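Local atomic coordinates of auracyanin-A (Chloroflexus aurantiacus, PDB entry 2AAN), a protein that binds a single copper ion and probably serves as a soluble electron acceptor for the membrane-bound alternative complex III. Residues N51-A54 and V55-H58. Sequence-based numbering, arbitrary orientation.
With CU (copper (II) ion), chain B.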
loop_
_atom_site.group_PDB
_atom_site.type_symbol
_atom_site.label_atom_id
_atom_site.label_comp_id
_atom_site.label_asym_id
_atom_site.label_seq_id
_atom_site.Cartn_x
_atom_site.Cartn_y
_atom_site.Cartn_z
ATOM N N ASN A 51 -7.771 7.502 -4.634
ATOM C CA ASN A 51 -7.188 7.582 -5.963
ATOM C C ASN A 51 -7.537 8.909 -6.589
ATOM O O ASN A 51 -8.675 9.142 -6.968
ATOM C CB ASN A 51 -7.678 6.423 -6.854
ATOM C CG ASN A 51 -6.882 6.305 -8.112
ATOM O OD1 ASN A 51 -6.060 7.182 -8.410
ATOM N ND2 ASN A 51 -7.069 5.220 -8.845
ATOM N N ASN A 52 -6.549 9.778 -6.728
ATOM C CA ASN A 52 -6.754 11.104 -7.316
ATOM C C ASN A 52 -6.535 11.143 -8.820
ATOM O O ASN A 52 -6.460 12.212 -9.410
ATOM C CB ASN A 52 -5.822 12.098 -6.617
ATOM C CG ASN A 52 -6.231 12.331 -5.186
ATOM O OD1 ASN A 52 -7.367 12.705 -4.937
ATOM N ND2 ASN A 52 -5.320 12.105 -4.234
ATOM N N SER A 53 -6.383 9.980 -9.432
ATOM C CA SER A 53 -6.318 9.888 -10.891
ATOM C C SER A 53 -7.620 9.277 -11.395
ATOM O O SER A 53 -8.215 8.404 -10.742
ATOM C CB SER A 53 -5.160 8.998 -11.337
ATOM O OG SER A 53 -5.192 8.751 -12.744
ATOM N N ALA A 54 -8.022 9.719 -12.577
ATOM C CA ALA A 54 -9.203 9.216 -13.252
ATOM C C ALA A 54 -8.820 8.024 -14.120
ATOM O O ALA A 54 -9.677 7.302 -14.577
ATOM C CB ALA A 54 -9.791 10.324 -14.118
ATOM N N VAL A 55 -7.516 7.799 -14.322
ATOM C CA VAL A 55 -7.052 6.874 -15.371
ATOM C C VAL A 55 -5.993 5.848 -14.922
ATOM O O VAL A 55 -5.397 5.140 -15.740
ATOM C CB VAL A 55 -6.522 7.694 -16.568
ATOM C CG1 VAL A 55 -7.625 8.623 -17.102
ATOM C CG2 VAL A 55 -5.283 8.515 -16.190
ATOM N N GLN A 56 -5.784 5.744 -13.622
ATOM C CA GLN A 56 -4.850 4.798 -13.092
ATOM C C GLN A 56 -5.669 3.991 -12.132
ATOM O O GLN A 56 -6.683 4.496 -11.611
ATOM C CB GLN A 56 -3.757 5.529 -12.370
ATOM C CG GLN A 56 -2.898 6.353 -13.262
ATOM C CD GLN A 56 -1.894 5.524 -14.029
ATOM O OE1 GLN A 56 -1.755 4.310 -13.811
ATOM N NE2 GLN A 56 -1.137 6.188 -14.878
ATOM N N GLN A 57 -5.261 2.735 -11.966
ATOM C CA GLN A 57 -5.610 1.963 -10.783
ATOM C C GLN A 57 -4.421 2.037 -9.856
ATOM O O GLN A 57 -3.312 2.154 -10.312
ATOM C CB GLN A 57 -5.989 0.491 -11.105
ATOM C CG GLN A 57 -5.184 -0.134 -12.188
ATOM C CD GLN A 57 -5.539 -1.550 -12.476
ATOM O OE1 GLN A 57 -6.355 -2.164 -11.792
ATOM N NE2 GLN A 57 -4.903 -2.096 -13.501
ATOM N N HIS A 58 -4.674 1.965 -8.560
ATOM C CA HIS A 58 -3.626 1.911 -7.553
ATOM C C HIS A 58 -4.082 1.034 -6.393
ATOM O O HIS A 58 -5.275 0.937 -6.093
ATOM C CB HIS A 58 -3.377 3.284 -6.945
ATOM C CG HIS A 58 -2.811 4.306 -7.888
ATOM N ND1 HIS A 58 -1.543 4.217 -8.419
ATOM C CD2 HIS A 58 -3.349 5.449 -8.388
ATOM C CE1 HIS A 58 -1.320 5.260 -9.203
ATOM N NE2 HIS A 58 -2.393 6.041 -9.179
HETATM CU CU CU B . -0.258 2.606 -8.355
#
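Asn51 reaches across the loop to the copper ligand His58 and to the backbone just ahead of it, and its side-chain amide bonds with both of its ends. Its ND2 donates to Gln56 O at 2.9 Å, a moderately bent bond (143° at the hydrogen) that meets the carbonyl from above its plane. On the other branch, OD1 accepts from Ser53 N over 3.0 Å, closing an Asx turn. Engaged at both ends, the amide is fixed in its rotation; weak hydrogen bonds from ND2 to Ala101 O and Asn102 O add to the hold.

The same OD1 lies at the edge of the imidazole, near its plane, 3.2 Å from His58 CD2. The amide approaches that edge with its plane turned 65° from the ring's. His58 ND1, on another side of the ring, binds the copper ion at 2.1 Å. With an alanine in place of Asn51, Gln56 O and Ser53 N would probably each lose this partner, and a gap would probably open beside His58 CD2.

A second polar link tightens the bend. The Ser53 hydroxyl, on the far side of the CA-CB bond from its own N (chi1 172°), turns back to accept from Val55 N at 3.0 Å in a nearly straight bond; Glu28 OE2 is a further hydrogen-bond partner of OG.

Gln56 CG packs beside the Ser53 hydroxyl (CG to OG 3.4 Å); the apolar contact is limited to Ala54 CB and Val55 CG1, 4.1 Å apart on the exposed turn. The Gln56 side chain also touches His128.

His128, Cys123 and Met132 complete the copper site. Here Asn51 braces the loop between strands 44-50 and 61-63, which supplies the first histidine of this cupredoxin type 1 centre.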